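Local coordinates for lipoprotein outS (Dickeya dadantii, PDB 3UTK), which serves as the pilotin of a type II secretion system, an outer-membrane lipoprotein that interacts with the secretin OutD in the export of pectate lyases and cellulases, at residues A53-Y56 against L57-Q60; T123-L126 against D127-T131. One frame throughout, in Å; residues are numbered along the deposited sequence.

Interaction 1. Residues A53-Y56 against L57-Q60; sequences ASKY and LRVQ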
ATOM      1  N   ALA A  53       2.593  -2.813  -0.801  1.00 16.74           N
ATOM      2  CA  ALA A  53       2.527  -3.375  -2.152  1.00 17.23           C
ATOM      3  C   ALA A  53       2.804  -2.295  -3.203  1.00 18.66           C
ATOM      4  O   ALA A  53       3.484  -2.537  -4.196  1.00 19.98           O
ATOM      5  CB  ALA A  53       1.171  -4.027  -2.396  1.00 19.52           C
ATOM      6  N   SER A  54       2.255  -1.103  -2.982  1.00 18.93           N
ATOM      7  CA  SER A  54       2.503   0.015  -3.873  1.00 17.83           C
ATOM      8  C   SER A  54       3.974   0.430  -3.907  1.00 16.67           C
ATOM      9  O   SER A  54       4.504   0.681  -4.974  1.00 19.82           O
ATOM     10  CB  SER A  54       1.629   1.211  -3.500  1.00 18.84           C
ATOM     11  OG  SER A  54       0.258   0.884  -3.646  1.00 18.89           O
ATOM     12  N   LYS A  55       4.624   0.541  -2.746  1.00 15.16           N
ATOM     13  CA  LYS A  55       6.050   0.879  -2.728  1.00 14.15           C
ATOM     14  C   LYS A  55       6.858  -0.234  -3.407  1.00 17.24           C
ATOM     15  O   LYS A  55       7.824   0.033  -4.115  1.00 19.44           O
ATOM     16  CB  LYS A  55       6.550   1.123  -1.296  1.00 17.85           C
ATOM     17  CG  LYS A  55       8.026   1.515  -1.221  1.00 20.60           C
ATOM     18  CD  LYS A  55       8.465   1.898   0.187  1.00 23.98           C
ATOM     19  CE  LYS A  55       9.911   2.384   0.185  1.00 27.98           C
ATOM     20  NZ  LYS A  55      10.270   3.083   1.451  1.00 31.64           N
ATOM     21  N   TYR A  56       6.468  -1.482  -3.177  1.00 16.11           N
ATOM     22  CA  TYR A  56       7.126  -2.610  -3.836  1.00 15.84           C
ATOM     23  C   TYR A  56       7.058  -2.464  -5.363  1.00 15.73           C
ATOM     24  O   TYR A  56       8.036  -2.699  -6.071  1.00 17.95           O
ATOM     25  CB  TYR A  56       6.522  -3.948  -3.367  1.00 15.62           C
ATOM     26  CG  TYR A  56       7.275  -5.166  -3.851  1.00 17.90           C
ATOM     27  CD1 TYR A  56       7.100  -5.650  -5.143  1.00 17.08           C
ATOM     28  CD2 TYR A  56       8.147  -5.844  -3.007  1.00 18.25           C
ATOM     29  CE1 TYR A  56       7.793  -6.767  -5.584  1.00 18.84           C
ATOM     30  CE2 TYR A  56       8.841  -6.960  -3.443  1.00 17.09           C
ATOM     31  CZ  TYR A  56       8.662  -7.415  -4.725  1.00 17.77           C
ATOM     32  OH  TYR A  56       9.362  -8.521  -5.153  1.00 19.46           O
ATOM     33  N   LEU A  57       5.912  -2.036  -5.876  1.00 16.57           N
ATOM     34  CA  LEU A  57       5.787  -1.870  -7.316  1.00 15.08           C
ATOM     35  C   LEU A  57       6.708  -0.750  -7.793  1.00 15.45           C
ATOM     36  O   LEU A  57       7.412  -0.902  -8.785  1.00 16.73           O
ATOM     37  CB  LEU A  57       4.343  -1.574  -7.729  1.00 15.42           C
ATOM     38  CG  LEU A  57       3.347  -2.740  -7.727  1.00 16.42           C
ATOM     39  CD1 LEU A  57       1.911  -2.262  -8.010  1.00 20.18           C
ATOM     40  CD2 LEU A  57       3.745  -3.813  -8.747  1.00 18.60           C
ATOM     41  N   ARG A  58       6.703   0.373  -7.085  1.00 14.98           N
ATOM     42  CA  ARG A  58       7.512   1.507  -7.523  1.00 13.48           C
ATOM     43  C   ARG A  58       9.000   1.165  -7.495  1.00 18.78           C
ATOM     44  O   ARG A  58       9.726   1.437  -8.450  1.00 20.67           O
ATOM     45  CB  ARG A  58       7.247   2.756  -6.664  1.00 14.73           C
ATOM     46  CG  ARG A  58       7.894   4.033  -7.219  1.00 17.92           C
ATOM     47  CD  ARG A  58       7.771   5.196  -6.242  1.00 19.72           C
ATOM     48  NE  ARG A  58       8.660   5.023  -5.101  1.00 21.71           N
ATOM     49  CZ  ARG A  58       8.277   5.055  -3.830  1.00 22.61           C
ATOM     50  NH1 ARG A  58       7.005   5.264  -3.518  1.00 23.41           N
ATOM     51  NH2 ARG A  58       9.176   4.875  -2.867  1.00 21.81           N
ATOM     52  N   VAL A  59       9.458   0.580  -6.392  1.00 20.40           N
ATOM     53  CA  VAL A  59      10.888   0.390  -6.184  1.00 22.69           C
ATOM     54  C   VAL A  59      11.430  -0.889  -6.828  1.00 24.50           C
ATOM     55  O   VAL A  59      12.479  -0.863  -7.483  1.00 30.56           O
ATOM     56  CB  VAL A  59      11.251   0.427  -4.681  1.00 23.01           C
ATOM     57  CG1 VAL A  59      12.740   0.148  -4.477  1.00 26.51           C
ATOM     58  CG2 VAL A  59      10.855   1.774  -4.078  1.00 24.24           C
ATOM     59  N   GLN A  60      10.725  -2.003  -6.642  1.00 19.49           N
ATOM     60  CA  GLN A  60      11.216  -3.298  -7.116  1.00 16.11           C
ATOM     61  C   GLN A  60      10.772  -3.589  -8.543  1.00 16.15           C
ATOM     62  O   GLN A  60      11.446  -4.310  -9.285  1.00 21.72           O
ATOM     63  CB  GLN A  60      10.749  -4.432  -6.181  1.00 15.14           C
ATOM     64  CG  GLN A  60      11.122  -4.225  -4.708  1.00 19.71           C
ATOM     65  CD  GLN A  60      12.623  -4.168  -4.485  1.00 24.52           C
ATOM     66  OE1 GLN A  60      13.122  -3.323  -3.743  1.00 30.19           O
ATOM     67  NE2 GLN A  60      13.347  -5.080  -5.113  1.00 22.33           N
TER
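Gln60 N donates to Tyr56 O at 2.8 Å, the shortest of four successive i to i+4 backbone bonds running through residues 53-60 of helix 40-60. Shortest is not straightest here, for the N-H is bent to 145° at the hydrogen; one residue earlier, Val59 N donates to Lys55 O at 2.9 Å with an angle of 164°. Arg58 N to Ser54 O and Leu57 N to Ala53 O complete the set.

On this frame the side chains meet in two groups. The Tyr56 ring, swung against its own carbonyl side because CG lies anti to the backbone N (chi1 -172°), receives Gln60 from above: Gln60 CG sits 3.8 Å from the centroid of the Tyr56 ring, almost on its normal, a CH-pi contact made by the aliphatic part of the glutamine. A bend at chi2 then leads the amide off. Leu105 of helix 94-106 touches both residues.

In the second group Lys55 and Arg58 are polar at their ends and apolar along their shafts, and Val59 adds a purely apolar neighbour. Extended Lys55 lies beside Val59, with Lys55 CG 4.0 Å from Val59 CG2, while the bent Arg58 chain brings NH2 to 3.9 Å from Lys55 CG. The two cationic ends, Lys55 NZ and Arg58 NH2, stay 4.8 Å apart, and both form salt bridges to the carboxylate of Asp69; Lys55 also pairs with Glu98, and Arg58 NH1 bonds to Pro67 O.

The shared carboxylate of Asp69, with Glu98 as a second partner of Lys55, probably offsets the like charges of Lys55 and Arg58, so one helix turn can present a neighbouring cationic pair that ties helix 40-60 to the start of helix 69-82 and, through Lys55, to helix 94-106.

Interaction 2. Residues T123-L126 against D127-T131; sequences TPFL and DAMRT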
ATOM      1  N   THR A 123      -4.734  -2.706  -9.575  1.00 20.47           N
ATOM      2  CA  THR A 123      -5.338  -1.633 -10.372  1.00 22.93           C
ATOM      3  C   THR A 123      -6.293  -0.677  -9.622  1.00 22.71           C
ATOM      4  O   THR A 123      -6.189   0.534  -9.778  1.00 22.69           O
ATOM      5  CB  THR A 123      -6.053  -2.176 -11.625  1.00 26.89           C
ATOM      6  OG1 THR A 123      -5.131  -2.945 -12.407  1.00 31.67           O
ATOM      7  CG2 THR A 123      -6.580  -1.029 -12.465  1.00 31.30           C
ATOM      8  N   PRO A 124      -7.245  -1.209  -8.833  1.00 24.46           N
ATOM      9  CA  PRO A 124      -8.161  -0.280  -8.155  1.00 25.69           C
ATOM     10  C   PRO A 124      -7.457   0.718  -7.225  1.00 24.78           C
ATOM     11  O   PRO A 124      -7.854   1.888  -7.156  1.00 25.69           O
ATOM     12  CB  PRO A 124      -9.082  -1.216  -7.359  1.00 26.48           C
ATOM     13  CG  PRO A 124      -9.046  -2.507  -8.123  1.00 25.85           C
ATOM     14  CD  PRO A 124      -7.636  -2.616  -8.630  1.00 25.68           C
ATOM     15  N   PHE A 125      -6.421   0.274  -6.524  1.00 21.76           N
ATOM     16  CA  PHE A 125      -5.713   1.178  -5.627  1.00 21.71           C
ATOM     17  C   PHE A 125      -4.846   2.156  -6.422  1.00 20.96           C
ATOM     18  O   PHE A 125      -4.780   3.336  -6.093  1.00 22.63           O
ATOM     19  CB  PHE A 125      -4.881   0.405  -4.603  1.00 18.49           C
ATOM     20  CG  PHE A 125      -4.350   1.257  -3.486  1.00 19.37           C
ATOM     21  CD1 PHE A 125      -5.208   1.849  -2.579  1.00 23.43           C
ATOM     22  CD2 PHE A 125      -2.987   1.470  -3.350  1.00 19.40           C
ATOM     23  CE1 PHE A 125      -4.712   2.636  -1.546  1.00 24.94           C
ATOM     24  CE2 PHE A 125      -2.486   2.252  -2.326  1.00 20.02           C
ATOM     25  CZ  PHE A 125      -3.347   2.837  -1.424  1.00 22.96           C
ATOM     26  N   LEU A 126      -4.188   1.670  -7.477  1.00 20.30           N
ATOM     27  CA  LEU A 126      -3.385   2.562  -8.309  1.00 19.86           C
ATOM     28  C   LEU A 126      -4.272   3.610  -8.997  1.00 21.87           C
ATOM     29  O   LEU A 126      -3.869   4.759  -9.171  1.00 24.22           O
ATOM     30  CB  LEU A 126      -2.557   1.784  -9.340  1.00 20.17           C
ATOM     31  CG  LEU A 126      -1.684   0.656  -8.780  1.00 20.36           C
ATOM     32  CD1 LEU A 126      -0.835   0.033  -9.877  1.00 22.77           C
ATOM     33  CD2 LEU A 126      -0.812   1.120  -7.621  1.00 21.04           C
ATOM     34  N   ASP A 127      -5.480   3.212  -9.381  1.00 23.92           N
ATOM     35  CA  ASP A 127      -6.437   4.163  -9.963  1.00 26.25           C
ATOM     36  C   ASP A 127      -6.785   5.285  -8.976  1.00 28.24           C
ATOM     37  O   ASP A 127      -6.884   6.462  -9.352  1.00 30.61           O
ATOM     38  CB  ASP A 127      -7.718   3.448 -10.392  1.00 27.99           C
ATOM     39  CG  ASP A 127      -7.583   2.752 -11.736  1.00 33.21           C
ATOM     40  OD1 ASP A 127      -6.514   2.861 -12.373  1.00 33.96           O
ATOM     41  OD2 ASP A 127      -8.565   2.108 -12.165  1.00 36.34           O
ATOM     42  N   ALA A 128      -6.972   4.910  -7.716  1.00 25.65           N
ATOM     43  CA  ALA A 128      -7.291   5.865  -6.656  1.00 26.99           C
ATOM     44  C   ALA A 128      -6.158   6.867  -6.470  1.00 27.10           C
ATOM     45  O   ALA A 128      -6.372   8.023  -6.098  1.00 26.34           O
ATOM     46  CB  ALA A 128      -7.562   5.127  -5.354  1.00 28.79           C
ATOM     47  N   MET A 129      -4.944   6.412  -6.729  1.00 29.92           N
ATOM     48  CA  MET A 129      -3.766   7.244  -6.567  1.00 32.69           C
ATOM     49  C   MET A 129      -3.718   8.417  -7.533  1.00 34.99           C
ATOM     50  O   MET A 129      -3.131   9.448  -7.229  1.00 38.13           O
ATOM     51  CB  MET A 129      -2.526   6.389  -6.766  1.00 33.01           C
ATOM     52  CG  MET A 129      -1.585   6.405  -5.621  1.00 31.76           C
ATOM     53  SD  MET A 129      -0.356   5.144  -5.952  1.00 30.04           S
ATOM     54  CE  MET A 129      -0.905   3.828  -4.869  1.00 27.60           C
ATOM     55  N   ARG A 130      -4.309   8.253  -8.709  1.00 38.57           N
ATOM     56  CA  ARG A 130      -4.354   9.343  -9.675  1.00 41.92           C
ATOM     57  C   ARG A 130      -5.132  10.535  -9.141  1.00 47.93           C
ATOM     58  O   ARG A 130      -4.731  11.682  -9.326  1.00 50.24           O
ATOM     59  CB  ARG A 130      -4.982   8.872 -10.976  1.00 41.74           C
ATOM     60  CG  ARG A 130      -4.236   7.735 -11.593  1.00 40.65           C
ATOM     61  CD  ARG A 130      -4.125   7.930 -13.078  1.00 41.01           C
ATOM     62  NE  ARG A 130      -3.821   6.673 -13.730  1.00 41.34           N
ATOM     63  CZ  ARG A 130      -3.968   6.465 -15.030  1.00 38.63           C
ATOM     64  NH1 ARG A 130      -4.412   7.442 -15.808  1.00 39.88           N
ATOM     65  NH2 ARG A 130      -3.674   5.282 -15.545  1.00 40.45           N
ATOM     66  N   THR A 131      -6.249  10.257  -8.480  1.00 51.63           N
ATOM     67  CA  THR A 131      -7.106  11.316  -7.964  1.00 54.91           C
ATOM     68  C   THR A 131      -6.393  12.105  -6.869  1.00 55.40           C
ATOM     69  O   THR A 131      -6.802  13.211  -6.520  1.00 57.49           O
ATOM     70  CB  THR A 131      -8.426  10.746  -7.416  1.00 56.50           C
ATOM     71  OG1 THR A 131      -8.185  10.089  -6.167  1.00 57.84           O
ATOM     72  CG2 THR A 131      -9.021   9.752  -8.400  1.00 56.41           C
TER
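Asp127 N to Thr123 O, at 2.8 Å, is the shortest bond across this contact. Ala128 N to Pro124 O is longer, 3.2 Å. Met129 N has two acceptors: it bonds to Phe125 O at 3.1 Å and, weakly, to Leu126 O, an i to i+3 partner. A little further on, Thr131 OG1 turns back onto Ala128 O at 2.7 Å.

The backbone bonds among these build the short C-terminal helix 123-131 of a fold made of nested, roughly perpendicular helical hairpins. Its exposed side carries Thr123 and Asp127, which lie alongside each other, the Thr123 methyl CG2 3.7 Å from Asp127 OD2.

The inward side is apolar. Phe125 and Met129 slant across one another, and the Met129 methyl CE comes to 3.4 Å from Phe125 CE2. Met129 chi1 is -123°, away from a staggered value, and the chain bends at chi3 (-103°), turning CE back toward the preceding turn. That same methyl lies 3.9 Å from Leu126 CD2. Beyond this trio, Phe125 packs on Leu50 of helix 40-60 and Ala76 of helix 69-82, and Leu126 meets Arg63 and Leu66.

From the N terminus, interaction 1 comes first, on the last turns of helix 40-60, and interaction 2 comes last, on helix 123-131. Each lies within one helix, between adjoining segments whose partners are mostly three or four residues apart, so neither closes a loop, and the two follow in series without nesting or crossing. The helices between them in sequence bring the chain back, and the two contacts touch although their centres are about 14 Å apart. Ser54 OG, hydrogen-bonded to Leu50 O, packs against Phe125 CD2 (3.3 Å) and Met129 CE, while Leu57 CD1 meets Leu126 CD1. The apolar side of the C-terminal helix thus rests on helix 40-60, with Thr75 of helix 69-82 also against it.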